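Local structure of ruler protein (Pseudomonas aeruginosa, 5CUK) at residues Pro10-Val21 and Val40-Val50; His54-Ala65 and Gln91-Gln100. The protein probably senses the length of the growing type III secretion needle as its molecular ruler, this chain being the C-terminal, FliK-like substrate-specificity domain. All coordinates share one frame; numbering follows the deposited sequence. Where two conformers were deposited one is given.

Interaction 1. Residues Pro10-Val21 and Val40-Val50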
loop_
_atom_site.group_PDB
_atom_site.type_symbol
_atom_site.label_atom_id
_atom_site.label_comp_id
_atom_site.label_asym_id
_atom_site.label_seq_id
_atom_site.Cartn_x
_atom_site.Cartn_y
_atom_site.Cartn_z
ATOM N N PRO A 10 10.891 -8.179 -4.335
ATOM C CA PRO A 10 12.100 -7.540 -4.859
ATOM C C PRO A 10 12.237 -6.154 -4.252
ATOM O O PRO A 10 11.228 -5.455 -4.224
ATOM C CB PRO A 10 11.838 -7.448 -6.359
ATOM C CG PRO A 10 10.781 -8.468 -6.627
ATOM C CD PRO A 10 9.924 -8.484 -5.402
ATOM N N LEU A 11 13.436 -5.769 -3.808
ATOM C CA LEU A 11 13.636 -4.509 -3.081
ATOM C C LEU A 11 13.115 -3.306 -3.830
ATOM O O LEU A 11 12.505 -2.424 -3.231
ATOM C CB LEU A 11 15.119 -4.289 -2.763
ATOM C CG LEU A 11 15.434 -3.372 -1.581
ATOM C CD1 LEU A 11 14.723 -3.869 -0.362
ATOM C CD2 LEU A 11 16.956 -3.326 -1.330
ATOM N N ALA A 12 13.358 -3.267 -5.140
ATOM C CA ALA A 12 13.004 -2.093 -5.933
ATOM C C ALA A 12 11.497 -1.907 -5.969
ATOM O O ALA A 12 11.010 -0.788 -6.131
ATOM C CB ALA A 12 13.562 -2.214 -7.336
ATOM N N ASP A 13 10.769 -3.005 -5.791
ATOM C CA ASP A 13 9.312 -2.970 -5.747
ATOM C C ASP A 13 8.801 -2.524 -4.371
ATOM O O ASP A 13 7.933 -1.646 -4.289
ATOM C CB ASP A 13 8.733 -4.340 -6.129
ATOM C CG ASP A 13 9.023 -4.704 -7.602
ATOM O OD1 ASP A 13 8.086 -4.750 -8.425
ATOM O OD2 ASP A 13 10.205 -4.867 -7.956
ATOM N N LEU A 14 9.339 -3.125 -3.310
ATOM C CA LEU A 14 9.086 -2.658 -1.952
ATOM C C LEU A 14 9.341 -1.174 -1.858
ATOM O O LEU A 14 8.478 -0.411 -1.429
ATOM C CB LEU A 14 9.963 -3.392 -0.947
ATOM C CG LEU A 14 9.836 -2.938 0.493
ATOM C CD1 LEU A 14 8.402 -3.075 0.910
ATOM C CD2 LEU A 14 10.721 -3.782 1.392
ATOM N N ALA A 15 10.524 -0.756 -2.295
ATOM C CA ALA A 15 10.878 0.657 -2.248
ATOM C C ALA A 15 9.820 1.553 -2.923
ATOM O O ALA A 15 9.359 2.522 -2.322
ATOM C CB ALA A 15 12.254 0.871 -2.881
ATOM N N ARG A 16 9.413 1.233 -4.144
ATOM C CA ARG A 16 8.540 2.126 -4.894
ATOM C C ARG A 16 7.161 2.121 -4.246
ATOM O O ARG A 16 6.529 3.162 -4.088
ATOM C CB ARG A 16 8.473 1.724 -6.367
ATOM C CG ARG A 16 7.475 2.547 -7.207
ATOM C CD ARG A 16 7.999 3.926 -7.677
ATOM N NE ARG A 16 6.887 4.834 -8.025
ATOM C CZ ARG A 16 6.438 5.816 -7.236
ATOM N NH1 ARG A 16 7.017 6.048 -6.069
ATOM N NH2 ARG A 16 5.411 6.578 -7.606
ATOM N N LEU A 17 6.742 0.944 -3.814
ATOM C CA LEU A 17 5.488 0.776 -3.135
ATOM C C LEU A 17 5.407 1.620 -1.857
ATOM O O LEU A 17 4.413 2.334 -1.631
ATOM C CB LEU A 17 5.272 -0.696 -2.822
ATOM C CG LEU A 17 3.880 -1.105 -2.401
ATOM C CD1 LEU A 17 2.829 -0.322 -3.162
ATOM C CD2 LEU A 17 3.721 -2.557 -2.650
ATOM N N LEU A 18 6.454 1.552 -1.033
ATOM C CA LEU A 18 6.488 2.281 0.226
ATOM C C LEU A 18 6.425 3.770 -0.040
ATOM O O LEU A 18 5.641 4.473 0.574
ATOM C CB LEU A 18 7.742 1.928 1.039
ATOM C CG LEU A 18 7.810 0.520 1.666
ATOM C CD1 LEU A 18 9.016 0.383 2.578
ATOM C CD2 LEU A 18 6.546 0.209 2.498
ATOM N N ASP A 19 7.262 4.251 -0.948
ATOM C CA ASP A 19 7.203 5.633 -1.376
ATOM C C ASP A 19 5.780 6.045 -1.860
ATOM O O ASP A 19 5.249 7.080 -1.452
ATOM C CB ASP A 19 8.243 5.860 -2.462
ATOM C CG ASP A 19 8.383 7.318 -2.845
ATOM O OD1 ASP A 19 8.465 8.196 -1.955
ATOM O OD2 ASP A 19 8.426 7.587 -4.058
ATOM N N ALA A 20 5.150 5.223 -2.697
ATOM C CA ALA A 20 3.794 5.529 -3.182
ATOM C C ALA A 20 2.758 5.639 -2.039
ATOM O O ALA A 20 2.025 6.615 -1.960
ATOM C CB ALA A 20 3.354 4.476 -4.192
ATOM N N VAL A 21 2.719 4.626 -1.176
ATOM C CA VAL A 21 1.821 4.602 -0.040
ATOM C C VAL A 21 2.031 5.857 0.777
ATOM O O VAL A 21 1.079 6.468 1.265
ATOM C CB VAL A 21 2.036 3.346 0.836
ATOM C CG1 VAL A 21 1.254 3.447 2.084
ATOM C CG2 VAL A 21 1.607 2.090 0.078
ATOM N N VAL A 40 0.420 3.083 -9.663
ATOM C CA VAL A 40 1.871 3.029 -9.651
ATOM C C VAL A 40 2.395 1.878 -10.518
ATOM O O VAL A 40 1.830 0.799 -10.488
ATOM C CB VAL A 40 2.382 2.838 -8.226
ATOM C CG1 VAL A 40 3.847 3.137 -8.168
ATOM C CG2 VAL A 40 1.586 3.733 -7.264
ATOM N N ARG A 41 3.461 2.104 -11.284
ATOM C CA ARG A 41 4.154 0.983 -11.925
ATOM C C ARG A 41 5.244 0.483 -10.987
ATOM O O ARG A 41 6.110 1.241 -10.526
ATOM C CB ARG A 41 4.752 1.361 -13.293
ATOM C CG ARG A 41 5.567 2.653 -13.285
ATOM C CD ARG A 41 6.689 2.671 -14.348
ATOM N NE ARG A 41 7.364 3.973 -14.384
ATOM C CZ ARG A 41 8.680 4.140 -14.507
ATOM N NH1 ARG A 41 9.480 3.085 -14.619
ATOM N NH2 ARG A 41 9.198 5.365 -14.517
ATOM N N LEU A 42 5.162 -0.790 -10.646
ATOM C CA LEU A 42 6.251 -1.416 -9.923
ATOM C C LEU A 42 7.135 -2.076 -10.988
ATOM O O LEU A 42 6.614 -2.621 -11.962
ATOM C CB LEU A 42 5.717 -2.393 -8.872
ATOM C CG LEU A 42 4.709 -1.738 -7.909
ATOM C CD1 LEU A 42 4.126 -2.765 -6.975
ATOM C CD2 LEU A 42 5.342 -0.599 -7.115
ATOM N N PRO A 43 8.468 -1.971 -10.845
ATOM C CA PRO A 43 9.375 -2.389 -11.915
ATOM C C PRO A 43 9.062 -3.784 -12.412
ATOM O O PRO A 43 8.938 -3.979 -13.625
ATOM C CB PRO A 43 10.745 -2.352 -11.251
ATOM C CG PRO A 43 10.619 -1.385 -10.174
ATOM C CD PRO A 43 9.210 -1.496 -9.668
ATOM N N GLN A 44 8.908 -4.746 -11.510
ATOM C CA GLN A 44 8.620 -6.075 -12.017
ATOM C C GLN A 44 7.173 -6.458 -11.755
ATOM O O GLN A 44 6.602 -7.192 -12.545
ATOM C CB GLN A 44 9.596 -7.118 -11.442
ATOM C CG GLN A 44 11.038 -7.008 -12.000
ATOM C CD GLN A 44 11.133 -7.195 -13.514
ATOM O OE1 GLN A 44 10.356 -7.941 -14.115
ATOM N NE2 GLN A 44 12.092 -6.515 -14.132
ATOM N N LEU A 45 6.552 -5.927 -10.709
ATOM C CA LEU A 45 5.177 -6.333 -10.427
ATOM C C LEU A 45 4.099 -5.693 -11.312
ATOM O O LEU A 45 2.935 -6.102 -11.264
ATOM C CB LEU A 45 4.838 -6.064 -8.963
ATOM C CG LEU A 45 5.028 -7.266 -8.033
ATOM C CD1 LEU A 45 6.503 -7.534 -7.757
ATOM C CD2 LEU A 45 4.268 -7.018 -6.749
ATOM N N GLY A 46 4.472 -4.709 -12.122
ATOM C CA GLY A 46 3.524 -4.125 -13.063
ATOM C C GLY A 46 2.701 -2.979 -12.503
ATOM O O GLY A 46 3.092 -2.328 -11.528
ATOM N N ALA A 47 1.558 -2.711 -13.126
ATOM C CA ALA A 47 0.681 -1.645 -12.647
ATOM C C ALA A 47 -0.164 -2.093 -11.465
ATOM O O ALA A 47 -0.853 -3.110 -11.497
ATOM C CB ALA A 47 -0.211 -1.135 -13.754
ATOM N N VAL A 48 -0.109 -1.272 -10.434
ATOM C CA VAL A 48 -0.691 -1.536 -9.149
ATOM C C VAL A 48 -1.516 -0.265 -8.734
ATOM O O VAL A 48 -1.110 0.864 -9.016
ATOM C CB VAL A 48 0.457 -1.872 -8.187
ATOM C CG1 VAL A 48 0.411 -1.093 -6.929
ATOM C CG2 VAL A 48 0.537 -3.336 -7.934
ATOM N N GLU A 49 -2.685 -0.444 -8.125
ATOM C CA GLU A 49 -3.432 0.678 -7.574
ATOM C C GLU A 49 -3.248 0.736 -6.074
ATOM O O GLU A 49 -3.430 -0.274 -5.398
ATOM C CB GLU A 49 -4.922 0.561 -7.910
ATOM C CG GLU A 49 -5.712 1.826 -7.599
ATOM C CD GLU A 49 -5.425 2.972 -8.597
ATOM O OE1 GLU A 49 -4.851 2.713 -9.692
ATOM O OE2 GLU A 49 -5.769 4.123 -8.266
ATOM N N VAL A 50 -2.891 1.907 -5.544
ATOM C CA VAL A 50 -2.812 2.095 -4.105
ATOM C C VAL A 50 -3.993 2.927 -3.621
ATOM O O VAL A 50 -4.229 3.983 -4.125
ATOM C CB VAL A 50 -1.519 2.797 -3.701
ATOM C CG1 VAL A 50 -1.472 2.982 -2.197
ATOM C CG2 VAL A 50 -0.335 1.989 -4.160
#
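Asp13 of the helix and Leu42 of the beta hairpin Val40-Val50 bring their CA atoms to 5.4 Å. This is helix-on-sheet packing in the alpha/beta domain of the FliK-like family. The helix segment runs nearly antiparallel to strand 40-42, at 164° and 8.5 Å between axes. It crosses strand 46-50 at -31°.

Asp13 fastens the helix start to the hairpin turn. Its OD1 accepts two backbone N-H groups, from Leu45 N at 3.0 Å and from Gln44 N at 3.2 Å. Leu45 N arrives almost in line with the C-O bond, whereas OD1 offers Gln44 N its syn lone pair, on the side of OD2. Asp13 CG sits beside its own backbone N (chi1 -66°), which brings the buried carboxylate to the turn. The two bonds hold OD1 and probably help keep the group charged. Pro43 lies alongside this carboxylate, and its CG also meets Ala12 CB. Leu45 O is held in turn by Ser69 OG.

Farther along, the contact is mostly apolar. Leu42 CD2 packs on Arg16 CG at 3.8 Å. Leu17 CD1 and Val21 CG2 touch the two methyls of Val50, CG2 and CG1 respectively. Val21 also reaches Ile61 and Leu84, so the helix shares its core with strand 59-65 and helix 77-87.

Arg16 bends at chi2 and passes over Val40. Its NH1 makes a salt bridge with Asp19 OD2 at 2.9 Å, which steadies the guanidinium. On that same valine the two methyls divide the work: CG1 lies 3.5 Å from Arg16 NE, and CG2 lies 3.6 Å from Ala20 CB.

Interaction 2. Residues His54-Ala65 and Gln91-Gln100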
loop_
_atom_site.group_PDB
_atom_site.type_symbol
_atom_site.label_atom_id
_atom_site.label_comp_id
_atom_site.label_asym_id
_atom_site.label_seq_id
_atom_site.Cartn_x
_atom_site.Cartn_y
_atom_site.Cartn_z
ATOM N N HIS A 54 -8.206 7.020 5.528
ATOM C CA HIS A 54 -7.818 7.506 6.806
ATOM C C HIS A 54 -9.036 7.638 7.709
ATOM O O HIS A 54 -9.813 8.559 7.549
ATOM C CB HIS A 54 -7.120 8.828 6.579
ATOM C CG HIS A 54 -6.795 9.561 7.830
ATOM N ND1 HIS A 54 -6.811 10.932 7.910
ATOM C CD2 HIS A 54 -6.453 9.100 9.054
ATOM C CE1 HIS A 54 -6.460 11.297 9.137
ATOM N NE2 HIS A 54 -6.239 10.204 9.845
ATOM N N GLY A 55 -9.190 6.703 8.641
ATOM C CA GLY A 55 -10.334 6.649 9.552
ATOM C C GLY A 55 -9.839 6.928 10.985
ATOM O O GLY A 55 -8.631 7.195 11.168
ATOM N N HIS A 56 -10.704 6.928 11.995
ATOM C CA HIS A 56 -10.211 7.436 13.255
ATOM C C HIS A 56 -9.411 6.431 14.085
ATOM O O HIS A 56 -8.305 6.749 14.562
ATOM C CB HIS A 56 -11.350 8.023 14.083
ATOM C CG HIS A 56 -12.061 9.144 13.395
ATOM N ND1 HIS A 56 -11.912 10.479 13.770
ATOM C CD2 HIS A 56 -12.922 9.159 12.350
ATOM C CE1 HIS A 56 -12.640 11.239 12.987
ATOM N NE2 HIS A 56 -13.274 10.463 12.111
ATOM N N GLY A 57 -9.912 5.217 14.246
ATOM C CA GLY A 57 -9.112 4.217 14.947
ATOM C C GLY A 57 -8.122 3.424 14.098
ATOM O O GLY A 57 -7.553 2.467 14.598
ATOM N N GLN A 58 -7.910 3.819 12.841
ATOM C CA GLN A 58 -7.084 3.025 11.898
ATOM C C GLN A 58 -6.823 3.682 10.546
ATOM O O GLN A 58 -7.596 4.523 10.084
ATOM C CB GLN A 58 -7.729 1.661 11.627
ATOM C CG GLN A 58 -8.884 1.667 10.604
ATOM C CD GLN A 58 -10.138 2.368 11.122
ATOM O OE1 GLN A 58 -10.713 1.988 12.149
ATOM N NE2 GLN A 58 -10.571 3.389 10.403
ATOM N N LEU A 59 -5.732 3.280 9.902
ATOM C CA LEU A 59 -5.472 3.704 8.550
ATOM C C LEU A 59 -5.465 2.485 7.669
ATOM O O LEU A 59 -4.653 1.580 7.868
ATOM C CB LEU A 59 -4.161 4.447 8.439
ATOM C CG LEU A 59 -3.782 4.712 6.971
ATOM C CD1 LEU A 59 -4.500 5.955 6.452
ATOM C CD2 LEU A 59 -2.272 4.830 6.781
ATOM N N GLN A 60 -6.395 2.461 6.715
ATOM C CA GLN A 60 -6.584 1.336 5.804
ATOM C C GLN A 60 -5.836 1.531 4.507
ATOM O O GLN A 60 -5.941 2.585 3.889
ATOM C CB GLN A 60 -8.066 1.140 5.507
ATOM C CG GLN A 60 -8.812 0.506 6.645
ATOM C CD GLN A 60 -10.293 0.481 6.399
ATOM O OE1 GLN A 60 -10.910 1.516 6.211
ATOM N NE2 GLN A 60 -10.864 -0.705 6.345
ATOM N N ILE A 61 -5.090 0.501 4.096
ATOM C CA ILE A 61 -4.303 0.517 2.847
ATOM C C ILE A 61 -4.674 -0.717 2.053
ATOM O O ILE A 61 -4.589 -1.841 2.555
ATOM C CB ILE A 61 -2.783 0.540 3.110
ATOM C CG1 ILE A 61 -2.423 1.777 3.922
ATOM C CG2 ILE A 61 -1.955 0.481 1.783
ATOM C CD1 ILE A 61 -1.102 1.711 4.582
ATOM N N GLU A 62 -5.122 -0.498 0.828
ATOM C CA GLU A 62 -5.455 -1.578 -0.085
ATOM C C GLU A 62 -4.644 -1.478 -1.383
ATOM O O GLU A 62 -4.554 -0.415 -1.997
ATOM C CB GLU A 62 -6.942 -1.563 -0.383
ATOM C CG GLU A 62 -7.412 -2.668 -1.294
ATOM C CD GLU A 62 -8.830 -2.413 -1.732
ATOM O OE1 GLU A 62 -9.757 -2.984 -1.118
ATOM O OE2 GLU A 62 -9.024 -1.610 -2.680
ATOM N N ILE A 63 -4.002 -2.590 -1.747
ATOM C CA ILE A 63 -3.240 -2.681 -2.973
ATOM C C ILE A 63 -3.984 -3.588 -3.944
ATOM O O ILE A 63 -4.378 -4.699 -3.593
ATOM C CB ILE A 63 -1.822 -3.259 -2.767
ATOM C CG1 ILE A 63 -1.153 -2.688 -1.511
ATOM C CG2 ILE A 63 -1.005 -3.040 -4.002
ATOM C CD1 ILE A 63 -1.054 -1.164 -1.501
ATOM N N SER A 64 -4.169 -3.094 -5.157
ATOM C CA SER A 64 -4.865 -3.818 -6.195
ATOM C C SER A 64 -3.847 -4.095 -7.280
ATOM O O SER A 64 -3.075 -3.201 -7.668
ATOM C CB SER A 64 -6.050 -3.016 -6.732
ATOM O OG SER A 64 -6.908 -2.661 -5.666
ATOM N N ALA A 65 -3.831 -5.343 -7.747
ATOM C CA ALA A 65 -2.814 -5.789 -8.690
ATOM C C ALA A 65 -3.279 -6.962 -9.553
ATOM O O ALA A 65 -4.301 -7.579 -9.284
ATOM C CB ALA A 65 -1.553 -6.181 -7.935
ATOM N N GLN A 91 -1.273 5.452 13.899
ATOM C CA GLN A 91 -2.437 4.576 14.041
ATOM C C GLN A 91 -2.131 3.162 13.580
ATOM O O GLN A 91 -1.215 2.958 12.780
ATOM C CB GLN A 91 -3.630 5.067 13.228
ATOM C CG GLN A 91 -3.752 6.544 12.989
ATOM C CD GLN A 91 -4.931 6.821 12.088
ATOM O OE1 GLN A 91 -6.089 6.762 12.518
ATOM N NE2 GLN A 91 -4.652 7.059 10.810
ATOM N N PRO A 92 -2.904 2.181 14.069
ATOM C CA PRO A 92 -2.824 0.832 13.514
ATOM C C PRO A 92 -3.084 0.846 12.014
ATOM O O PRO A 92 -3.992 1.539 11.541
ATOM C CB PRO A 92 -3.934 0.082 14.256
ATOM C CG PRO A 92 -4.022 0.764 15.558
ATOM C CD PRO A 92 -3.798 2.230 15.239
ATOM N N VAL A 93 -2.269 0.100 11.267
ATOM C CA VAL A 93 -2.445 -0.020 9.827
ATOM C C VAL A 93 -3.241 -1.292 9.527
ATOM O O VAL A 93 -3.025 -2.314 10.148
ATOM C CB VAL A 93 -1.075 -0.044 9.080
ATOM C CG1 VAL A 93 -1.171 -0.850 7.782
ATOM C CG2 VAL A 93 -0.578 1.390 8.826
ATOM N N GLN A 94 -4.173 -1.224 8.590
ATOM C CA GLN A 94 -4.875 -2.407 8.147
ATOM C C GLN A 94 -4.625 -2.558 6.658
ATOM O O GLN A 94 -4.991 -1.688 5.863
ATOM C CB GLN A 94 -6.355 -2.317 8.466
ATOM C CG GLN A 94 -6.603 -1.944 9.942
ATOM C CD GLN A 94 -8.064 -2.099 10.387
ATOM O OE1 GLN A 94 -8.913 -2.590 9.629
ATOM N NE2 GLN A 94 -8.349 -1.705 11.631
ATOM N N LEU A 95 -3.964 -3.660 6.306
ATOM C CA LEU A 95 -3.504 -3.947 4.951
ATOM C C LEU A 95 -4.383 -4.969 4.275
ATOM O O LEU A 95 -4.626 -6.028 4.818
ATOM C CB LEU A 95 -2.063 -4.466 4.973
ATOM C CG LEU A 95 -1.524 -4.905 3.614
ATOM C CD1 LEU A 95 -1.423 -3.711 2.688
ATOM C CD2 LEU A 95 -0.172 -5.619 3.741
ATOM N N THR A 96 -4.876 -4.640 3.092
ATOM C CA THR A 96 -5.670 -5.576 2.321
ATOM C C THR A 96 -5.252 -5.590 0.830
ATOM O O THR A 96 -4.635 -4.630 0.336
ATOM C CB THR A 96 -7.157 -5.237 2.418
ATOM O OG1 THR A 96 -7.346 -3.899 1.965
ATOM C CG2 THR A 96 -7.647 -5.328 3.863
ATOM N N PHE A 97 -5.604 -6.675 0.132
ATOM C CA PHE A 97 -5.303 -6.843 -1.292
ATOM C C PHE A 97 -6.557 -7.058 -2.140
ATOM O O PHE A 97 -7.535 -7.650 -1.697
ATOM C CB PHE A 97 -4.330 -8.001 -1.484
ATOM C CG PHE A 97 -3.068 -7.827 -0.731
ATOM C CD1 PHE A 97 -2.156 -6.861 -1.110
ATOM C CD2 PHE A 97 -2.801 -8.595 0.388
ATOM C CE1 PHE A 97 -0.989 -6.660 -0.389
ATOM C CE2 PHE A 97 -1.636 -8.401 1.109
ATOM C CZ PHE A 97 -0.730 -7.431 0.717
ATOM N N ASN A 98 -6.519 -6.551 -3.362
ATOM C CA ASN A 98 -7.673 -6.523 -4.253
ATOM C C ASN A 98 -7.202 -6.921 -5.648
ATOM O O ASN A 98 -6.015 -6.779 -5.957
ATOM C CB ASN A 98 -8.281 -5.116 -4.267
ATOM C CG ASN A 98 -9.732 -5.076 -4.742
ATOM O OD1 ASN A 98 -10.545 -5.930 -4.379
ATOM N ND2 ASN A 98 -10.062 -4.058 -5.551
ATOM N N GLN A 99 -8.110 -7.385 -6.506
ATOM C CA GLN A 99 -7.740 -7.672 -7.882
ATOM C C GLN A 99 -8.014 -6.481 -8.795
ATOM O O GLN A 99 -8.970 -5.752 -8.608
ATOM C CB GLN A 99 -8.451 -8.921 -8.397
ATOM C CG GLN A 99 -7.521 -9.755 -9.280
ATOM C CD GLN A 99 -8.245 -10.845 -10.065
ATOM O OE1 GLN A 99 -8.862 -11.744 -9.484
ATOM N NE2 GLN A 99 -8.135 -10.795 -11.392
ATOM N N GLN A 100 -7.150 -6.295 -9.790
ATOM C CA GLN A 100 -7.137 -5.059 -10.571
ATOM C C GLN A 100 -8.516 -4.648 -11.099
ATOM O O GLN A 100 -9.108 -3.660 -10.631
ATOM C CB GLN A 100 -6.145 -5.200 -11.734
ATOM C CG GLN A 100 -5.737 -3.873 -12.392
ATOM C CD GLN A 100 -5.162 -2.850 -11.401
ATOM O OE1 GLN A 100 -5.907 -2.152 -10.686
ATOM N NE2 GLN A 100 -3.829 -2.754 -11.360
HETATM O O HOH W 1 -9.168 -3.071 6.182
#
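Strands 59-65 and 93-99 pair in parallel, with Leu59 opposite Val93 and Ile63 opposite Phe97. They are joined by a helical beta-alpha-beta crossover through helices 67-75 and 77-87. Strand 93-99 is the outermost strand on this side of the domain's mixed sheet.

Backbone hydrogen bonds alternate between the strands. Leu59 N donates to Pro92 O, and Gln94 N to Leu59 O. Ile61 N then binds Gln94 O at 2.8 Å, and Thr96 N binds Ile61 O at 2.9 Å. Ile63 and Asn98 continue the pattern. At the end, Gln100 N reaches Ala65 O from above the carbonyl plane at 3.2 Å, a more bent bond (135° at the hydrogen).

Apolar side chains pack on the face that carries Leu59, Ile61, Ile63, Val93, Leu95 and Phe97. Ile61 CD1 meets Val93 CG1 at 4.1 Å. Ile63 and Phe97 lie side by side and point the same way. The crossover helices cover part of this face: Leu80 and Leu84 touch Leu95, and Leu70 and Leu73 touch Phe97. Ile25 and Val21 of helix 11-29 touch Leu59 and Ile61.

The face of Gln60, Glu62, Ser64, Gln94, Thr96 and Asn98 is polar. A water accepts from Gln60 NE2 and gives a weak bond to Gln94 OE1. Gln94 NE2 lies 3.4 Å from CB of Gln58, just before the strand. Glu62 has CG anti to the backbone N (chi1 -178°), and its extended chain carries the carboxylate toward Asn98. Carboxylate and amide stack, their planes 18° apart. Thr96 OG1 lies against Glu62 CB at 3.3 Å. Asn98 lies beside Ser64, its CB 3.1 Å from Ser64 OG, and its ND2 makes a weak hydrogen bond of 3.5 Å to the same oxygen.

In the fold
Interaction 1 closes along the chain before interaction 2 opens. Their centres lie about 16 Å apart, on opposite sides of the chain's centre. Both reach the same mixed sheet, with strand order 35-42, 46-54, 59-65, 93-99. Interaction 1 sets helix 11-29 on the first two strands, and interaction 2 pairs the last two. They join at the middle of the sheet, where strands 46-54 and 59-65 run antiparallel. There Glu49 N lies 2.8 Å from Ser64 O, a probable hydrogen bond, and Val48 CG2 packs on Ala65 CB. The two contacts thus tie the N-terminal helix and the C-terminal strand into one compact domain of the ruler protein.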